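Local structure of tryptophanyl-tRNA synthetase (Cryptosporidium parvum Iowa II, 3HV0) at residues 74-79 with 220-225; 99-103 with 146-152. The protein probably charges tRNA(Trp) with L-tryptophan at the expense of ATP, through the class I catalytic domain that makes up much of this chain. All blocks are in the same frame, centred on the assembly; numbering follows the deposited sequence.

Contact 1: residues 74-79 with 220-225; sequences LFYLYT and IHCLVP. With TRP (tryptophan), chain C.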
ATOM      1  N   LEU A  74       2.969  18.196  24.650  1.00 27.17           N
ATOM      2  CA  LEU A  74       1.945  17.203  24.320  1.00 26.97           C
ATOM      3  C   LEU A  74       2.556  16.057  23.530  1.00 26.72           C
ATOM      4  O   LEU A  74       3.638  16.188  22.958  1.00 26.84           O
ATOM      5  CB  LEU A  74       0.794  17.839  23.525  1.00 27.17           C
ATOM      6  CG  LEU A  74      -0.415  18.338  24.349  1.00 28.40           C
ATOM      7  CD1 LEU A  74      -0.014  19.229  25.559  1.00 26.64           C
ATOM      8  CD2 LEU A  74      -1.409  19.078  23.433  1.00 29.53           C
ATOM      9  N   PHE A  75       1.840  14.938  23.528  1.00 26.12           N
ATOM     10  CA  PHE A  75       2.175  13.755  22.750  1.00 25.67           C
ATOM     11  C   PHE A  75       0.843  13.141  22.307  1.00 25.17           C
ATOM     12  O   PHE A  75      -0.207  13.742  22.530  1.00 25.03           O
ATOM     13  CB  PHE A  75       2.999  12.773  23.594  1.00 25.70           C
ATOM     14  CG  PHE A  75       2.265  12.212  24.787  1.00 25.52           C
ATOM     15  CD1 PHE A  75       1.671  10.962  24.728  1.00 26.37           C
ATOM     16  CD2 PHE A  75       2.191  12.928  25.967  1.00 26.81           C
ATOM     17  CE1 PHE A  75       1.004  10.436  25.816  1.00 26.44           C
ATOM     18  CE2 PHE A  75       1.530  12.422  27.066  1.00 26.49           C
ATOM     19  CZ  PHE A  75       0.924  11.178  26.986  1.00 27.40           C
ATOM     20  N   TYR A  76       0.881  11.972  21.679  1.00 24.68           N
ATOM     21  CA  TYR A  76      -0.357  11.284  21.278  1.00 24.46           C
ATOM     22  C   TYR A  76      -0.336   9.792  21.508  1.00 24.29           C
ATOM     23  O   TYR A  76       0.730   9.186  21.625  1.00 23.94           O
ATOM     24  CB  TYR A  76      -0.735  11.588  19.821  1.00 24.03           C
ATOM     25  CG  TYR A  76       0.038  10.888  18.715  1.00 23.87           C
ATOM     26  CD1 TYR A  76       1.273  11.364  18.305  1.00 23.00           C
ATOM     27  CD2 TYR A  76      -0.512   9.818  18.010  1.00 23.68           C
ATOM     28  CE1 TYR A  76       1.973  10.778  17.266  1.00 23.42           C
ATOM     29  CE2 TYR A  76       0.191   9.206  16.964  1.00 23.74           C
ATOM     30  CZ  TYR A  76       1.432   9.703  16.581  1.00 25.08           C
ATOM     31  OH  TYR A  76       2.161   9.131  15.536  1.00 24.90           O
ATOM     32  N   LEU A  77      -1.538   9.220  21.583  1.00 24.26           N
ATOM     33  CA  LEU A  77      -1.711   7.786  21.789  1.00 24.40           C
ATOM     34  C   LEU A  77      -2.040   7.133  20.455  1.00 24.20           C
ATOM     35  O   LEU A  77      -2.658   7.731  19.628  1.00 24.65           O
ATOM     36  CB  LEU A  77      -2.820   7.520  22.809  1.00 24.36           C
ATOM     37  CG  LEU A  77      -2.636   8.144  24.204  1.00 25.07           C
ATOM     38  CD1 LEU A  77      -3.949   8.446  24.919  1.00 24.02           C
ATOM     39  CD2 LEU A  77      -1.744   7.262  25.069  1.00 25.79           C
ATOM     40  N   TYR A  78      -1.593   5.910  20.249  1.00 24.33           N
ATOM     41  CA  TYR A  78      -1.978   5.121  19.080  1.00 24.51           C
ATOM     42  C   TYR A  78      -2.234   3.683  19.521  1.00 24.55           C
ATOM     43  O   TYR A  78      -1.374   3.021  20.109  1.00 24.75           O
ATOM     44  CB  TYR A  78      -0.901   5.179  18.001  1.00 24.51           C
ATOM     45  CG  TYR A  78      -0.895   4.065  16.955  1.00 24.56           C
ATOM     46  CD1 TYR A  78      -2.059   3.626  16.350  1.00 24.47           C
ATOM     47  CD2 TYR A  78       0.298   3.507  16.535  1.00 25.44           C
ATOM     48  CE1 TYR A  78      -2.031   2.642  15.384  1.00 25.26           C
ATOM     49  CE2 TYR A  78       0.336   2.518  15.569  1.00 25.32           C
ATOM     50  CZ  TYR A  78      -0.833   2.086  14.992  1.00 26.65           C
ATOM     51  OH  TYR A  78      -0.778   1.073  14.030  1.00 28.58           O
ATOM     52  N   THR A  79      -3.449   3.223  19.269  1.00 24.20           N
ATOM     53  CA  THR A  79      -3.789   1.838  19.499  1.00 24.00           C
ATOM     54  C   THR A  79      -4.604   1.331  18.319  1.00 23.03           C
ATOM     55  O   THR A  79      -4.924   2.097  17.448  1.00 21.48           O
ATOM     56  CB  THR A  79      -4.497   1.664  20.820  1.00 23.77           C
ATOM     57  OG1 THR A  79      -4.257   0.337  21.279  1.00 27.24           O
ATOM     58  CG2 THR A  79      -5.976   1.880  20.693  1.00 23.33           C
ATOM     59  N   ILE A 220       6.488  15.103  17.519  1.00 23.75           N
ATOM     60  CA  ILE A 220       5.448  14.784  18.490  1.00 23.14           C
ATOM     61  C   ILE A 220       5.561  13.315  18.847  1.00 22.62           C
ATOM     62  O   ILE A 220       5.384  12.448  17.994  1.00 22.53           O
ATOM     63  CB  ILE A 220       4.053  15.046  17.897  1.00 23.41           C
ATOM     64  CG1 ILE A 220       3.914  16.536  17.589  1.00 24.27           C
ATOM     65  CG2 ILE A 220       2.951  14.547  18.835  1.00 22.32           C
ATOM     66  CD1 ILE A 220       2.748  17.209  18.264  1.00 25.36           C
ATOM     67  N   HIS A 221       5.878  13.038  20.102  1.00 22.16           N
ATOM     68  CA  HIS A 221       6.096  11.681  20.544  1.00 21.73           C
ATOM     69  C   HIS A 221       4.795  10.909  20.504  1.00 21.54           C
ATOM     70  O   HIS A 221       3.720  11.461  20.719  1.00 21.04           O
ATOM     71  CB  HIS A 221       6.682  11.636  21.955  1.00 21.76           C
ATOM     72  CG  HIS A 221       8.150  11.954  22.022  1.00 22.30           C
ATOM     73  ND1 HIS A 221       8.634  13.224  22.281  1.00 22.01           N
ATOM     74  CD2 HIS A 221       9.240  11.157  21.896  1.00 22.21           C
ATOM     75  CE1 HIS A 221       9.956  13.197  22.290  1.00 21.50           C
ATOM     76  NE2 HIS A 221      10.348  11.956  22.055  1.00 21.73           N
ATOM     77  N   CYS A 222       4.906   9.620  20.212  1.00 21.32           N
ATOM     78  CA  CYS A 222       3.751   8.750  20.159  1.00 21.62           C
ATOM     79  C   CYS A 222       3.892   7.691  21.227  1.00 21.66           C
ATOM     80  O   CYS A 222       4.985   7.171  21.424  1.00 21.86           O
ATOM     81  CB  CYS A 222       3.666   8.073  18.802  1.00 21.54           C
ATOM     82  SG  CYS A 222       2.518   6.665  18.793  1.00 23.92           S
ATOM     83  N   LEU A 223       2.796   7.384  21.914  1.00 21.71           N
ATOM     84  CA  LEU A 223       2.765   6.293  22.892  1.00 21.73           C
ATOM     85  C   LEU A 223       1.769   5.276  22.441  1.00 21.69           C
ATOM     86  O   LEU A 223       0.630   5.624  22.156  1.00 22.17           O
ATOM     87  CB  LEU A 223       2.356   6.773  24.292  1.00 21.42           C
ATOM     88  CG  LEU A 223       2.226   5.659  25.339  1.00 20.43           C
ATOM     89  CD1 LEU A 223       3.515   4.903  25.490  1.00 20.68           C
ATOM     90  CD2 LEU A 223       1.815   6.175  26.695  1.00 20.09           C
ATOM     91  N   VAL A 224       2.188   4.015  22.430  1.00 21.92           N
ATOM     92  CA  VAL A 224       1.415   2.921  21.834  1.00 20.95           C
ATOM     93  C   VAL A 224       1.116   1.842  22.863  1.00 21.23           C
ATOM     94  O   VAL A 224       1.995   1.027  23.193  1.00 20.34           O
ATOM     95  CB  VAL A 224       2.202   2.309  20.702  1.00 21.32           C
ATOM     96  CG1 VAL A 224       1.354   1.197  19.954  1.00 20.35           C
ATOM     97  CG2 VAL A 224       2.697   3.411  19.767  1.00 20.00           C
ATOM     98  N   PRO A 225      -0.118   1.846  23.405  1.00 21.98           N
ATOM     99  CA  PRO A 225      -0.663   0.737  24.208  1.00 22.25           C
ATOM    100  C   PRO A 225      -0.971  -0.480  23.356  1.00 22.60           C
ATOM    101  O   PRO A 225      -1.636  -0.364  22.335  1.00 22.57           O
ATOM    102  CB  PRO A 225      -1.964   1.311  24.758  1.00 22.20           C
ATOM    103  CG  PRO A 225      -1.742   2.771  24.814  1.00 22.64           C
ATOM    104  CD  PRO A 225      -0.907   3.076  23.595  1.00 22.44           C
TER
HETATM  105  N   TRP C   1      -3.106  -5.934  14.152  1.00 40.92           N
HETATM  106  CA  TRP C   1      -3.679  -5.640  15.499  1.00 41.82           C
HETATM  107  C   TRP C   1      -4.558  -6.796  15.952  1.00 42.03           C
HETATM  108  O   TRP C   1      -5.013  -7.600  15.118  1.00 42.03           O
HETATM  109  CB  TRP C   1      -4.469  -4.315  15.521  1.00 41.01           C
HETATM  110  CG  TRP C   1      -3.604  -3.092  15.712  1.00 40.98           C
HETATM  111  CD1 TRP C   1      -3.249  -2.172  14.755  1.00 39.94           C
HETATM  112  CD2 TRP C   1      -2.998  -2.639  16.933  1.00 40.06           C
HETATM  113  NE1 TRP C   1      -2.470  -1.191  15.305  1.00 39.06           N
HETATM  114  CE2 TRP C   1      -2.288  -1.459  16.636  1.00 39.94           C
HETATM  115  CE3 TRP C   1      -2.989  -3.114  18.241  1.00 39.82           C
HETATM  116  CZ2 TRP C   1      -1.577  -0.750  17.601  1.00 41.23           C
HETATM  117  CZ3 TRP C   1      -2.277  -2.411  19.196  1.00 41.50           C
HETATM  118  CH2 TRP C   1      -1.570  -1.243  18.866  1.00 40.91           C
HETATM  119  OXT TRP C   1      -4.801  -6.930  17.166  1.00 42.53           O
HETATM  120  O   HOH W   1       5.730  14.772  21.765  1.00 22.79           O

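Contact 2: residues 99-103 with 146-152; sequences TKYLQ and GFDPELT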
ATOM      1  N   THR A  99      -6.457   2.789  27.439  1.00 24.63           N
ATOM      2  CA  THR A  99      -6.232   3.991  26.653  1.00 24.18           C
ATOM      3  C   THR A  99      -7.184   5.153  26.978  1.00 24.41           C
ATOM      4  O   THR A  99      -6.797   6.319  26.928  1.00 24.15           O
ATOM      5  CB  THR A  99      -6.421   3.684  25.184  1.00 24.43           C
ATOM      6  OG1 THR A  99      -5.566   2.585  24.811  1.00 23.11           O
ATOM      7  CG2 THR A  99      -6.120   4.952  24.357  1.00 24.02           C
ATOM      8  N   LYS A 100      -8.445   4.846  27.257  1.00 24.56           N
ATOM      9  CA  LYS A 100      -9.404   5.879  27.651  1.00 24.52           C
ATOM     10  C   LYS A 100      -8.892   6.519  28.938  1.00 24.40           C
ATOM     11  O   LYS A 100      -8.859   7.732  29.062  1.00 23.84           O
ATOM     12  CB  LYS A 100     -10.801   5.269  27.868  1.00 24.90           C
ATOM     13  CG  LYS A 100     -11.965   6.264  27.869  1.00 24.30           C
ATOM     14  CD  LYS A 100     -12.457   6.549  29.273  1.00 25.55           C
ATOM     15  CE  LYS A 100     -13.576   7.632  29.321  1.00 25.50           C
ATOM     16  NZ  LYS A 100     -13.166   8.921  28.671  1.00 24.31           N
ATOM     17  N   TYR A 101      -8.461   5.682  29.873  1.00 24.46           N
ATOM     18  CA  TYR A 101      -7.919   6.168  31.130  1.00 25.03           C
ATOM     19  C   TYR A 101      -6.701   7.068  30.852  1.00 25.43           C
ATOM     20  O   TYR A 101      -6.553   8.140  31.461  1.00 24.44           O
ATOM     21  CB  TYR A 101      -7.536   5.010  32.061  1.00 24.92           C
ATOM     22  CG  TYR A 101      -6.485   5.403  33.047  1.00 24.94           C
ATOM     23  CD1 TYR A 101      -6.814   6.144  34.185  1.00 25.03           C
ATOM     24  CD2 TYR A 101      -5.144   5.079  32.831  1.00 25.06           C
ATOM     25  CE1 TYR A 101      -5.841   6.531  35.097  1.00 24.78           C
ATOM     26  CE2 TYR A 101      -4.160   5.467  33.735  1.00 24.74           C
ATOM     27  CZ  TYR A 101      -4.519   6.199  34.863  1.00 25.15           C
ATOM     28  OH  TYR A 101      -3.554   6.563  35.767  1.00 25.76           O
ATOM     29  N   LEU A 102      -5.841   6.634  29.925  1.00 25.46           N
ATOM     30  CA  LEU A 102      -4.677   7.438  29.579  1.00 25.71           C
ATOM     31  C   LEU A 102      -5.080   8.753  28.891  1.00 25.96           C
ATOM     32  O   LEU A 102      -4.416   9.769  29.044  1.00 25.77           O
ATOM     33  CB  LEU A 102      -3.731   6.659  28.684  1.00 25.90           C
ATOM     34  CG  LEU A 102      -3.003   5.454  29.280  1.00 25.71           C
ATOM     35  CD1 LEU A 102      -2.374   4.655  28.130  1.00 24.69           C
ATOM     36  CD2 LEU A 102      -1.976   5.877  30.303  1.00 24.28           C
ATOM     37  N   GLN A 103      -6.156   8.717  28.119  1.00 26.53           N
ATOM     38  CA  GLN A 103      -6.639   9.900  27.441  1.00 26.95           C
ATOM     39  C   GLN A 103      -7.245  10.857  28.453  1.00 27.13           C
ATOM     40  O   GLN A 103      -7.075  12.046  28.345  1.00 27.20           O
ATOM     41  CB  GLN A 103      -7.663   9.546  26.360  1.00 27.23           C
ATOM     42  CG  GLN A 103      -8.043  10.730  25.456  1.00 28.49           C
ATOM     43  CD  GLN A 103      -9.151  10.398  24.468  1.00 30.37           C
ATOM     44  OE1 GLN A 103     -10.217   9.914  24.850  1.00 33.03           O
ATOM     45  NE2 GLN A 103      -8.912  10.677  23.196  1.00 31.87           N
ATOM     46  N   GLY A 146     -16.343   5.329  25.637  1.00 26.45           N
ATOM     47  CA  GLY A 146     -16.423   6.697  26.147  1.00 26.35           C
ATOM     48  C   GLY A 146     -15.272   7.616  25.786  1.00 26.42           C
ATOM     49  O   GLY A 146     -14.965   8.546  26.532  1.00 26.46           O
ATOM     50  N   PHE A 147     -14.645   7.383  24.634  1.00 26.58           N
ATOM     51  CA  PHE A 147     -13.598   8.271  24.143  1.00 26.57           C
ATOM     52  C   PHE A 147     -14.194   9.620  23.769  1.00 26.59           C
ATOM     53  O   PHE A 147     -15.357   9.699  23.382  1.00 26.43           O
ATOM     54  CB  PHE A 147     -12.909   7.694  22.920  1.00 26.39           C
ATOM     55  CG  PHE A 147     -12.136   6.441  23.191  1.00 27.15           C
ATOM     56  CD1 PHE A 147     -12.577   5.215  22.700  1.00 26.97           C
ATOM     57  CD2 PHE A 147     -10.960   6.480  23.913  1.00 27.44           C
ATOM     58  CE1 PHE A 147     -11.860   4.045  22.946  1.00 26.79           C
ATOM     59  CE2 PHE A 147     -10.240   5.320  24.167  1.00 27.21           C
ATOM     60  CZ  PHE A 147     -10.699   4.091  23.668  1.00 27.24           C
ATOM     61  N   ASP A 148     -13.379  10.669  23.875  1.00 26.64           N
ATOM     62  CA  ASP A 148     -13.797  12.030  23.518  1.00 26.78           C
ATOM     63  C   ASP A 148     -13.559  12.216  22.023  1.00 26.26           C
ATOM     64  O   ASP A 148     -12.435  12.047  21.573  1.00 26.04           O
ATOM     65  CB  ASP A 148     -12.991  13.052  24.334  1.00 26.84           C
ATOM     66  CG  ASP A 148     -13.486  14.480  24.175  1.00 28.13           C
ATOM     67  OD1 ASP A 148     -14.201  14.802  23.190  1.00 30.01           O
ATOM     68  OD2 ASP A 148     -13.140  15.304  25.058  1.00 29.77           O
ATOM     69  N   PRO A 149     -14.613  12.567  21.255  1.00 26.24           N
ATOM     70  CA  PRO A 149     -14.471  12.785  19.812  1.00 26.37           C
ATOM     71  C   PRO A 149     -13.623  14.001  19.446  1.00 26.48           C
ATOM     72  O   PRO A 149     -13.034  14.027  18.367  1.00 26.54           O
ATOM     73  CB  PRO A 149     -15.914  12.972  19.337  1.00 26.07           C
ATOM     74  CG  PRO A 149     -16.634  13.407  20.500  1.00 26.34           C
ATOM     75  CD  PRO A 149     -16.019  12.711  21.666  1.00 26.30           C
ATOM     76  N   GLU A 150     -13.555  14.984  20.336  1.00 26.56           N
ATOM     77  CA  GLU A 150     -12.679  16.135  20.131  1.00 26.90           C
ATOM     78  C   GLU A 150     -11.197  15.771  20.283  1.00 26.70           C
ATOM     79  O   GLU A 150     -10.331  16.534  19.856  1.00 26.79           O
ATOM     80  CB  GLU A 150     -13.054  17.272  21.084  1.00 27.01           C
ATOM     81  CG  GLU A 150     -14.344  17.997  20.673  1.00 29.05           C
ATOM     82  CD  GLU A 150     -15.019  18.725  21.836  1.00 32.27           C
ATOM     83  OE1 GLU A 150     -15.073  18.150  22.952  1.00 34.66           O
ATOM     84  OE2 GLU A 150     -15.507  19.868  21.641  1.00 34.55           O
ATOM     85  N   LEU A 151     -10.909  14.611  20.875  1.00 26.47           N
ATOM     86  CA  LEU A 151      -9.530  14.156  21.054  1.00 26.21           C
ATOM     87  C   LEU A 151      -9.217  12.851  20.352  1.00 26.28           C
ATOM     88  O   LEU A 151      -8.088  12.367  20.452  1.00 26.82           O
ATOM     89  CB  LEU A 151      -9.211  14.006  22.549  1.00 26.17           C
ATOM     90  CG  LEU A 151      -8.864  15.297  23.296  1.00 26.03           C
ATOM     91  CD1 LEU A 151      -8.617  14.964  24.756  1.00 24.98           C
ATOM     92  CD2 LEU A 151      -7.646  16.009  22.663  1.00 24.73           C
ATOM     93  N   THR A 152     -10.178  12.275  19.631  1.00 26.10           N
ATOM     94  CA  THR A 152      -9.988  10.937  19.076  1.00 25.59           C
ATOM     95  C   THR A 152     -10.253  10.888  17.590  1.00 25.42           C
ATOM     96  O   THR A 152     -11.297  11.366  17.140  1.00 24.97           O
ATOM     97  CB  THR A 152     -10.938   9.915  19.735  1.00 25.58           C
ATOM     98  OG1 THR A 152     -10.801   9.982  21.150  1.00 25.44           O
ATOM     99  CG2 THR A 152     -10.634   8.487  19.253  1.00 24.54           C
TER

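Contact 1: residues 74-79 with 220-225
One face of the Tyr76 ring is covered by Cys222, whose CB sits 3.9 Å from the centroid of the Tyr76 ring as a CH-pi contact, while SG makes a sulfur-aromatic contact over the same ring. At its edge Ile220 sends in CG2, 3.6 Å from Tyr76 CD1. The Tyr78 ring offers one face to the benzo part of the bound tryptophan; Cys222 SG lies near its plane, at the edge, and touches Tyr78 CB at 3.8 Å. With CG anti to the backbone N (chi1 159°), the Tyr78 ring is laid alongside Val224, its hydroxyl directed at the ligand. Tyr78 OH accepts a nearly straight bond from the indole NE1 at 3.1 Å and is also hydrogen-bonded to Gln113 OE1 and the backbone O of Gln201. Between the parallel strands, Tyr76 N donates to His221 O, Leu223 N to Tyr76 O at 2.8 Å, and Tyr78 N to Leu223 O. Past them, Thr79 OG1 donates to Pro225 O, 2.9 Å away. Leu77 and Leu223 point together from the other face, CD2 to CD2 at 4.1 Å. These are central strands of a Rossmann-type sheet, flanked by strands 110-114 and 250-254; helices 62-70 and 93-106 pack on the Leu77 and Leu223 face.

Contact 2: residues 99-103 with 146-152
A helix-to-strand connection of the nucleotide-binding fold, the loop from helix 128-143 to strand 152-156, is held to helix 93-106 here by Gln103 and Lys100. Gln103 has CG anti to its N (chi1 -171°), and this extended chain carries the amide across to the loop, where both of its ends find partners. NE2 donates to Thr152 OG1 at 2.9 Å, a straight bond in the amide plane, and OE1 takes a weak 3.4 Å bond from Asp148 N. Gln103 OE1 also lies in the plane of the Phe147 ring, at its edge, 3.6 Å from CD2, with amide and ring planes 80° apart. Thr152 OG1 in turn donates to Asp148 O at 2.7 Å; Leu151 N donates to the same oxygen from the opposite face of its plane, so two bonds grip it. Glu150 N donates to Asp148 OD1, an Asx turn. The loop ends the beta-alpha-beta crossover from strand 110-114 through helix 128-143 to the parallel strand 152-156, outermost within this chain. Lys100 CB passes 3.7 Å from Phe147 CE2. Bends at chi2 and chi4 bring Lys100 NZ within 2.8 Å of Gly146 O, above the carbonyl plane. The ammonium is shared with Asp104 in a salt bridge, while Phe377 of helix 371-378 packs on Phe147.

Overall arrangement
The two contacts lie 12 Å apart between centres and meet at helix 93-106, which follows strand 76-81 in the chain. Within its residues 99-103, Leu102 packs on Leu77 and Pro225 of contact 1, with Leu102 CD1 3.9 Å from Pro225 CG, Lys100 turns to the loop of contact 2, and Thr99 and Gln103 touch both. Leu77 CD1 lies 3.9 Å from Gln103 N; this turn of helix lies between the strand side chains and the loop. Contact 1 supplies Tyr78, Thr79, Val224 and Pro225 to the pocket of the tryptophan, which is also hydrogen-bonded to Glu118. Of contact 2, Thr99 comes near the ligand, its side chain about 8 Å away, and it packs on the pocket residue Pro225.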